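Local structure of hypothetical protein PSPTO_2114 (Pseudomonas syringae pv. tomato, 2ODA) at residues B[113-118]-B[134-139]; B[130-135]-B[155-160]; B[53-58]-B[74-79]. The protein belongs to a Pseudomonas-specific subfamily of the haloacid dehalogenase (HAD) phosphatase superfamily and probably has a biochemical function new to that superfamily. One frame throughout, in Å; residues are numbered along the deposited sequence.

Overall arrangement
Three contacts show how one Rossmann-like HAD domain uses different chemistry in different places. Contacts 1 and 2 lie next to each other, their centres about 8 Å apart, and share Cys134 and Gly135 in the loop after strand 127-131. Contact 1 sets that loop against the start of helix 115-123 and is partly open to solvent. Contact 2 sets it against helix 150-167 and is buried. Contact 3, on the opposite side of the chain's centre at the edge of the sheet, is partly buried: Cys55, Ala56, Trp57 and Met77 are buried, Ile78 and Ala79 exposed. All three have a bridging water, but only contact 3 adds direct cross-segment hydrogen bonds, in parallel strand pairing.

Contact 1: residues B[113-118]-B[134-139]; sequences GDPRLL and CGPLCG
Gly113 and Gly135 bring two backbones to a CA-CA distance of 4.4 Å, and the tight, buried part of this contact is built on that approach. Neither residue has a side chain to hold the chains apart. The next residue, Pro136, aims its ring at the opposite segment: its CD lies 3.4 Å from Gly113 O, and its CG reaches 3.9 Å from Asp114 CA. Pro136 CG also lies 4.0 Å from Pro115 CD, where the two proline rings run past each other in opposite directions.

The solvent side begins here, for Pro136 is exposed and Leu137 partly so. One methyl of Leu137, CD1, rests 4.0 Å from Pro115 CG, and the side chain also packs on Lys163 and Leu164 of helix 150-167.

Asp114 presents mostly carbon to Pro136 and uses its carboxylate locally. Its CG stands anti to the backbone N (chi1 -176°), which carries OD1 over the first turn of helix 115-123. There OD1 accepts from Arg116 N at 2.8 Å and more weakly from Leu117 N, making Asp114 the N-cap. By sequence and place, the Gly113-Asp114 pair at the end of strand 109-112 probably corresponds to HAD motif IV.

No direct hydrogen bond spans the segments. A water instead donates to Gly113 O at 2.6 Å and accepts from Leu137 N at 2.9 Å. The chemistry thus implies a junction fixed by shape, in which proline carbons supply the surface and one water joins Gly113 O to Leu137 N.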
loop_
_atom_site.group_PDB
_atom_site.type_symbol
_atom_site.label_atom_id
_atom_site.label_comp_id
_atom_site.label_asym_id
_atom_site.label_seq_id
_atom_site.Cartn_x
_atom_site.Cartn_y
_atom_site.Cartn_z
ATOM N N GLY B 113 2.444 -18.857 5.652
ATOM C CA GLY B 113 2.281 -19.370 7.017
ATOM C C GLY B 113 3.162 -18.714 8.072
ATOM O O GLY B 113 3.175 -19.148 9.232
ATOM N N ASP B 114 3.871 -17.646 7.697
ATOM C CA ASP B 114 4.846 -17.015 8.589
ATOM C C ASP B 114 4.237 -15.768 9.224
ATOM O O ASP B 114 3.853 -14.839 8.513
ATOM C CB ASP B 114 6.125 -16.624 7.822
ATOM C CG ASP B 114 7.212 -16.050 8.736
ATOM O OD1 ASP B 114 6.901 -15.228 9.593
ATOM O OD2 ASP B 114 8.384 -16.388 8.577
ATOM N N PRO B 115 4.138 -15.745 10.568
ATOM C CA PRO B 115 3.435 -14.634 11.228
ATOM C C PRO B 115 4.030 -13.275 10.931
ATOM O O PRO B 115 3.291 -12.282 10.906
ATOM C CB PRO B 115 3.593 -14.952 12.720
ATOM C CG PRO B 115 3.820 -16.390 12.773
ATOM C CD PRO B 115 4.625 -16.732 11.553
ATOM N N ARG B 116 5.338 -13.235 10.712
ATOM C CA ARG B 116 6.045 -11.975 10.434
ATOM C C ARG B 116 5.769 -11.436 9.038
ATOM O O ARG B 116 5.545 -10.227 8.851
ATOM C CB ARG B 116 7.545 -12.130 10.661
ATOM C CG ARG B 116 7.917 -12.230 12.159
ATOM C CD ARG B 116 9.418 -12.497 12.350
ATOM N NE ARG B 116 10.233 -11.447 11.713
ATOM C CZ ARG B 116 11.001 -11.674 10.656
ATOM N NH1 ARG B 116 11.052 -12.896 10.161
ATOM N NH2 ARG B 116 11.711 -10.700 10.091
ATOM N N LEU B 117 5.776 -12.326 8.055
ATOM C CA LEU B 117 5.390 -11.930 6.714
ATOM C C LEU B 117 3.900 -11.614 6.615
ATOM O O LEU B 117 3.517 -10.629 5.973
ATOM C CB LEU B 117 5.844 -12.977 5.695
ATOM C CG LEU B 117 5.344 -12.777 4.253
ATOM C CD1 LEU B 117 5.800 -11.418 3.638
ATOM C CD2 LEU B 117 5.816 -13.965 3.397
ATOM N N LEU B 118 3.045 -12.440 7.219
ATOM C CA LEU B 118 1.624 -12.105 7.304
ATOM C C LEU B 118 1.382 -10.738 7.928
ATOM O O LEU B 118 0.540 -9.972 7.452
ATOM C CB LEU B 118 0.837 -13.185 8.057
ATOM C CG LEU B 118 0.790 -14.503 7.267
ATOM C CD1 LEU B 118 0.430 -15.645 8.213
ATOM C CD2 LEU B 118 -0.197 -14.378 6.087
ATOM N N CYS B 134 2.206 -25.999 6.790
ATOM C CA CYS B 134 3.556 -26.030 6.214
ATOM C C CYS B 134 4.489 -24.925 6.713
ATOM O O CYS B 134 5.652 -24.870 6.303
ATOM C CB CYS B 134 3.478 -25.987 4.673
ATOM S SG CYS B 134 2.644 -24.539 4.079
ATOM N N GLY B 135 4.006 -24.084 7.624
ATOM C CA GLY B 135 4.751 -22.886 8.031
ATOM C C GLY B 135 5.563 -23.078 9.299
ATOM O O GLY B 135 5.528 -24.160 9.892
ATOM N N PRO B 136 6.259 -22.013 9.761
ATOM C CA PRO B 136 7.145 -22.127 10.933
ATOM C C PRO B 136 6.460 -22.435 12.275
ATOM O O PRO B 136 7.109 -22.956 13.187
ATOM C CB PRO B 136 7.872 -20.754 10.973
ATOM C CG PRO B 136 6.914 -19.810 10.325
ATOM C CD PRO B 136 6.246 -20.643 9.215
ATOM N N LEU B 137 5.167 -22.133 12.414
ATOM C CA LEU B 137 4.440 -22.447 13.652
ATOM C C LEU B 137 4.271 -23.951 13.816
ATOM O O LEU B 137 4.135 -24.458 14.937
ATOM C CB LEU B 137 3.069 -21.792 13.676
ATOM C CG LEU B 137 3.082 -20.276 13.810
ATOM C CD1 LEU B 137 1.697 -19.716 13.497
ATOM C CD2 LEU B 137 3.519 -19.889 15.213
ATOM N N CYS B 138 4.270 -24.657 12.695
ATOM C CA CYS B 138 4.372 -26.116 12.716
ATOM C C CYS B 138 5.855 -26.543 12.685
ATOM O O CYS B 138 6.294 -27.312 13.531
ATOM C CB CYS B 138 3.568 -26.715 11.550
ATOM S SG CYS B 138 1.805 -26.217 11.575
ATOM N N GLY B 139 6.607 -26.053 11.706
ATOM C CA GLY B 139 8.055 -26.204 11.689
ATOM C C GLY B 139 8.543 -27.645 11.589
ATOM O O GLY B 139 9.628 -27.965 12.070
HETATM O O HOH W 1 3.152 -21.424 10.481
#

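Contact 2: residues B[130-135]-B[155-160]; sequences GLASCG and QRRAQA
Ala132 and Arg157 mark the closest passage of the backbones, their CA atoms 4.9 Å apart, where the chain leaving strand 127-131 runs beside helix 150-167. The carbonyl of Ala132 faces the helix: its O receives a nearly straight CA-H...O contact from Arg157 CA at 3.6 Å, with 164° at the hydrogen. The same O lies 3.7 Å from Ala160 CB, nearly one helical turn further on. Ala132 itself turns its methyl to the helix, with CB 3.9 Å from Arg157 O. The alanines Ala132 and Ala160 are small enough for this approach.

The longer part belongs to Arg157. Its methylene chain passes alongside Ser133, with CD 3.6 Å from Ser133 OG, and a bend at chi3 (-61°) then redirects the guanidinium. Water links the polar ends, standing 2.6 Å from Ser133 OG and accepting from Arg157 NH1 at 3.0 Å. Each end has a further hold outside the two segments: Ser133 OG is hydrogen-bonded to Asp174 O, and Arg157 NH2 forms a salt bridge with Glu154. Trp145 of helix 142-147 packs on both Ser133 and Arg157, whose charge is met by Glu154 and the water.

Ala132 also bonds through its backbone to Ile173 and touches Val172 with its methyl, which ties the loop to the next strand. Strand 127-131, helix 150-167 and the neighbouring parallel strand 171-173 thereby form a beta-alpha-beta crossover, the repeating connection of the Rossmann-like HAD fold, here with helix 142-147 inserted before the crossing helix.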
loop_
_atom_site.group_PDB
_atom_site.type_symbol
_atom_site.label_atom_id
_atom_site.label_comp_id
_atom_site.label_asym_id
_atom_site.label_seq_id
_atom_site.Cartn_x
_atom_site.Cartn_y
_atom_site.Cartn_z
ATOM N N GLY B 130 -3.634 -17.441 5.569
ATOM C CA GLY B 130 -2.664 -18.170 6.367
ATOM C C GLY B 130 -2.699 -19.656 6.057
ATOM O O GLY B 130 -3.740 -20.206 5.666
ATOM N N LEU B 131 -1.547 -20.300 6.218
ATOM C CA LEU B 131 -1.393 -21.720 5.924
ATOM C C LEU B 131 -1.129 -22.513 7.205
ATOM O O LEU B 131 -0.183 -22.232 7.929
ATOM C CB LEU B 131 -0.269 -21.937 4.882
ATOM C CG LEU B 131 -0.514 -21.402 3.455
ATOM C CD1 LEU B 131 0.710 -21.622 2.544
ATOM C CD2 LEU B 131 -1.753 -22.031 2.810
ATOM N N ALA B 132 -1.968 -23.516 7.467
ATOM C CA ALA B 132 -1.983 -24.159 8.799
ATOM C C ALA B 132 -1.009 -25.337 8.985
ATOM O O ALA B 132 -0.822 -25.813 10.104
ATOM C CB ALA B 132 -3.389 -24.595 9.133
ATOM N N SER B 133 -0.413 -25.818 7.906
ATOM C CA SER B 133 0.388 -27.057 7.971
ATOM C C SER B 133 1.869 -26.867 7.739
ATOM O O SER B 133 2.694 -27.547 8.354
ATOM C CB SER B 133 -0.127 -28.082 6.951
ATOM O OG SER B 133 -1.483 -28.449 7.231
ATOM N N CYS B 134 2.206 -25.999 6.790
ATOM C CA CYS B 134 3.556 -26.030 6.214
ATOM C C CYS B 134 4.489 -24.925 6.713
ATOM O O CYS B 134 5.652 -24.870 6.303
ATOM C CB CYS B 134 3.478 -25.987 4.673
ATOM S SG CYS B 134 2.644 -24.539 4.079
ATOM N N GLY B 135 4.006 -24.084 7.624
ATOM C CA GLY B 135 4.751 -22.886 8.031
ATOM C C GLY B 135 5.563 -23.078 9.299
ATOM O O GLY B 135 5.528 -24.160 9.892
ATOM N N GLN B 155 -4.081 -31.371 15.900
ATOM C CA GLN B 155 -3.756 -30.460 17.001
ATOM C C GLN B 155 -2.853 -29.307 16.520
ATOM O O GLN B 155 -3.110 -28.157 16.835
ATOM C CB GLN B 155 -3.138 -31.211 18.200
ATOM C CG GLN B 155 -3.068 -30.371 19.465
ATOM C CD GLN B 155 -2.805 -31.192 20.741
ATOM O OE1 GLN B 155 -2.460 -32.368 20.681
ATOM N NE2 GLN B 155 -2.956 -30.559 21.896
ATOM N N ARG B 156 -1.813 -29.624 15.752
ATOM C CA ARG B 156 -0.869 -28.603 15.278
ATOM C C ARG B 156 -1.482 -27.611 14.277
ATOM O O ARG B 156 -1.165 -26.420 14.335
ATOM C CB ARG B 156 0.413 -29.258 14.725
ATOM C CG ARG B 156 1.311 -29.756 15.889
ATOM C CD ARG B 156 2.405 -30.722 15.427
ATOM N NE ARG B 156 3.242 -31.182 16.564
ATOM C CZ ARG B 156 2.824 -32.020 17.510
ATOM N NH1 ARG B 156 1.579 -32.490 17.506
ATOM N NH2 ARG B 156 3.640 -32.374 18.490
ATOM N N ARG B 157 -2.332 -28.110 13.379
ATOM C CA ARG B 157 -3.085 -27.264 12.457
ATOM C C ARG B 157 -4.010 -26.317 13.221
ATOM O O ARG B 157 -4.030 -25.121 12.950
ATOM C CB ARG B 157 -3.954 -28.112 11.534
ATOM C CG ARG B 157 -3.239 -28.748 10.353
ATOM C CD ARG B 157 -4.283 -29.178 9.288
ATOM N NE ARG B 157 -5.249 -30.168 9.795
ATOM C CZ ARG B 157 -5.067 -31.488 9.762
ATOM N NH1 ARG B 157 -3.960 -32.002 9.210
ATOM N NH2 ARG B 157 -6.004 -32.293 10.273
ATOM N N ALA B 158 -4.769 -26.856 14.174
ATOM C CA ALA B 158 -5.660 -26.045 14.986
ATOM C C ALA B 158 -4.905 -24.954 15.778
ATOM O O ALA B 158 -5.355 -23.814 15.858
ATOM C CB ALA B 158 -6.512 -26.942 15.913
ATOM N N GLN B 159 -3.742 -25.295 16.343
ATOM C CA GLN B 159 -2.933 -24.308 17.079
ATOM C C GLN B 159 -2.429 -23.187 16.170
ATOM O O GLN B 159 -2.568 -22.003 16.514
ATOM C CB GLN B 159 -1.757 -24.968 17.812
ATOM C CG GLN B 159 -2.238 -25.702 19.028
ATOM C CD GLN B 159 -1.224 -26.679 19.609
ATOM O OE1 GLN B 159 -0.182 -26.981 18.999
ATOM N NE2 GLN B 159 -1.544 -27.200 20.785
ATOM N N ALA B 160 -1.847 -23.562 15.033
ATOM C CA ALA B 160 -1.403 -22.588 14.004
ATOM C C ALA B 160 -2.539 -21.707 13.488
ATOM O O ALA B 160 -2.344 -20.503 13.298
ATOM C CB ALA B 160 -0.744 -23.308 12.825
HETATM O O HOH W 2 -2.218 -30.958 7.004
#

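Contact 3: residues B[53-58]-B[74-79]; sequences MPCAWI and NDWMIA
Trp57 N donates to Ile78 O at 2.9 Å, nearly along the C=O axis (173°). Ile78 N returns a longer bond of 3.3 Å to Cys55 O. Together they pair Ala56 with Ile78 and Trp57 with Ala79 in parallel register, although the touching parts diverge by 37°.

Side chains pack on both faces of the pairing. Ala79 sits over one face of the Trp57 indole in a CH-pi contact, its CA 3.8 Å from the centroid of the five-membered ring. Its methyl reaches toward the rim, where CB lies 3.4 Å from Trp57 CZ2. On the sheet face opposite Trp57 and Ala79, the side chains of Ala56 and Ile78 meet. The selenium of selenomethionine Met77 takes the indole's edge, a Met-aromatic contact near the ring plane. Before the strand begins, Met77 CG packs 3.8 Å from Cys55 CB. Cys55 SG in turn meets the far end of the Trp76 ring obliquely, 3.9 Å from CH2.

Torsions and water set these positions. Trp57 CG occupies the crowded position between the backbone N and the carbonyl carbon (chi1 65°), which turns the indole across toward the neighbouring strand. A water lying in the indole plane accepts from Trp57 NE1 at 2.8 Å and donates to Met77 O at 2.8 Å, which bridges the indole N-H to the neighbouring backbone.

Farther out, Leu17 of helix 13-17 touches both Trp57 and Met77, while Leu45 of helix 41-51 backs Met77 and Trp76. Strand 55-58 continues through backbone bonds to strand 9-12. This contact closes the beta-alpha-beta unit that runs through helix 63-69. The two cross-strand bonds are continued by a backbone bond between Trp57 and Ala80. The chemistry implies that backbone bonds set the register of this short end strand, and Trp57, Met77, Cys55 and Trp76 pack against one another across it.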
loop_
_atom_site.group_PDB
_atom_site.type_symbol
_atom_site.label_atom_id
_atom_site.label_comp_id
_atom_site.label_asym_id
_atom_site.label_seq_id
_atom_site.Cartn_x
_atom_site.Cartn_y
_atom_site.Cartn_z
HETATM N N MSE B 53 -2.674 -15.132 -13.817
HETATM C CA MSE B 53 -2.686 -14.363 -12.548
HETATM C C MSE B 53 -1.263 -13.836 -12.271
HETATM O O MSE B 53 -0.327 -14.633 -12.182
HETATM C CB MSE B 53 -3.167 -15.256 -11.385
HETATM C CG MSE B 53 -3.175 -14.574 -9.990
HETATM SE SE MSE B 53 -4.355 -12.984 -9.903
HETATM C CE MSE B 53 -6.088 -13.909 -9.920
ATOM N N PRO B 54 -1.084 -12.497 -12.158
ATOM C CA PRO B 54 0.232 -12.014 -11.729
ATOM C C PRO B 54 0.549 -12.484 -10.312
ATOM O O PRO B 54 -0.223 -12.233 -9.379
ATOM C CB PRO B 54 0.091 -10.489 -11.777
ATOM C CG PRO B 54 -1.062 -10.253 -12.769
ATOM C CD PRO B 54 -2.008 -11.384 -12.453
ATOM N N CYS B 55 1.680 -13.174 -10.177
ATOM C CA CYS B 55 2.126 -13.726 -8.898
ATOM C C CYS B 55 3.583 -13.390 -8.701
ATOM O O CYS B 55 4.359 -13.430 -9.652
ATOM C CB CYS B 55 1.969 -15.271 -8.861
ATOM S SG CYS B 55 0.273 -15.875 -9.033
ATOM N N ALA B 56 3.954 -13.068 -7.460
ATOM C CA ALA B 56 5.355 -12.910 -7.091
ATOM C C ALA B 56 5.577 -13.642 -5.781
ATOM O O ALA B 56 4.639 -13.743 -4.972
ATOM C CB ALA B 56 5.686 -11.442 -6.866
ATOM N N TRP B 57 6.810 -14.099 -5.550
ATOM C CA TRP B 57 7.160 -14.656 -4.240
ATOM C C TRP B 57 8.001 -13.701 -3.420
ATOM O O TRP B 57 8.758 -12.877 -3.965
ATOM C CB TRP B 57 7.861 -16.020 -4.345
ATOM C CG TRP B 57 9.216 -16.008 -5.025
ATOM C CD1 TRP B 57 9.478 -16.309 -6.342
ATOM C CD2 TRP B 57 10.481 -15.742 -4.410
ATOM N NE1 TRP B 57 10.832 -16.220 -6.582
ATOM C CE2 TRP B 57 11.474 -15.888 -5.412
ATOM C CE3 TRP B 57 10.871 -15.371 -3.111
ATOM C CZ2 TRP B 57 12.842 -15.683 -5.158
ATOM C CZ3 TRP B 57 12.238 -15.154 -2.855
ATOM C CH2 TRP B 57 13.207 -15.311 -3.878
ATOM N N ILE B 58 7.853 -13.825 -2.102
ATOM C CA ILE B 58 8.563 -12.986 -1.145
ATOM C C ILE B 58 9.282 -13.876 -0.157
ATOM O O ILE B 58 8.703 -14.834 0.351
ATOM C CB ILE B 58 7.564 -12.112 -0.349
ATOM C CG1 ILE B 58 6.895 -11.119 -1.295
ATOM C CG2 ILE B 58 8.259 -11.407 0.825
ATOM C CD1 ILE B 58 5.764 -10.335 -0.645
ATOM N N ASN B 74 10.293 -20.479 -10.863
ATOM C CA ASN B 74 10.918 -19.366 -11.580
ATOM C C ASN B 74 10.671 -19.334 -13.098
ATOM O O ASN B 74 11.121 -18.411 -13.761
ATOM C CB ASN B 74 12.419 -19.209 -11.246
ATOM C CG ASN B 74 13.265 -20.379 -11.724
ATOM O OD1 ASN B 74 12.986 -20.997 -12.752
ATOM N ND2 ASN B 74 14.326 -20.674 -10.979
ATOM N N ASP B 75 10.000 -20.354 -13.631
ATOM C CA ASP B 75 9.580 -20.366 -15.037
ATOM C C ASP B 75 8.624 -19.174 -15.299
ATOM O O ASP B 75 8.592 -18.642 -16.404
ATOM C CB ASP B 75 8.846 -21.688 -15.388
ATOM C CG ASP B 75 9.790 -22.892 -15.615
ATOM O OD1 ASP B 75 10.860 -22.756 -16.243
ATOM O OD2 ASP B 75 9.430 -24.019 -15.183
ATOM N N TRP B 76 7.856 -18.746 -14.285
ATOM C CA TRP B 76 6.761 -17.808 -14.525
ATOM C C TRP B 76 6.484 -16.842 -13.379
ATOM O O TRP B 76 5.849 -15.798 -13.570
ATOM C CB TRP B 76 5.494 -18.595 -14.861
ATOM C CG TRP B 76 4.952 -19.365 -13.683
ATOM C CD1 TRP B 76 5.436 -20.543 -13.159
ATOM C CD2 TRP B 76 3.841 -18.990 -12.871
ATOM N NE1 TRP B 76 4.684 -20.920 -12.066
ATOM C CE2 TRP B 76 3.691 -19.987 -11.875
ATOM C CE3 TRP B 76 2.945 -17.902 -12.885
ATOM C CZ2 TRP B 76 2.673 -19.930 -10.913
ATOM C CZ3 TRP B 76 1.935 -17.853 -11.925
ATOM C CH2 TRP B 76 1.809 -18.865 -10.959
HETATM N N MSE B 77 6.913 -17.191 -12.170
HETATM C CA MSE B 77 6.620 -16.337 -11.033
HETATM C C MSE B 77 7.779 -15.390 -10.781
HETATM O O MSE B 77 8.938 -15.806 -10.797
HETATM C CB MSE B 77 6.290 -17.162 -9.774
HETATM C CG MSE B 77 5.648 -16.332 -8.682
HETATM SE SE MSE B 77 5.308 -17.347 -7.052
HETATM C CE MSE B 77 4.295 -18.809 -7.835
ATOM N N ILE B 78 7.440 -14.128 -10.546
ATOM C CA ILE B 78 8.379 -13.039 -10.259
ATOM C C ILE B 78 9.011 -13.212 -8.875
ATOM O O ILE B 78 8.309 -13.548 -7.934
ATOM C CB ILE B 78 7.598 -11.663 -10.329
ATOM C CG1 ILE B 78 6.998 -11.428 -11.732
ATOM C CG2 ILE B 78 8.445 -10.472 -9.853
ATOM C CD1 ILE B 78 7.953 -11.651 -12.916
ATOM N N ALA B 79 10.327 -13.011 -8.753
ATOM C CA ALA B 79 10.946 -12.855 -7.443
ATOM C C ALA B 79 10.771 -11.402 -6.974
ATOM O O ALA B 79 11.295 -10.491 -7.608
ATOM C CB ALA B 79 12.421 -13.213 -7.519
HETATM O O HOH W 3 3.139 -14.052 -12.679
HETATM O O HOH W 4 11.191 -16.727 -9.342
#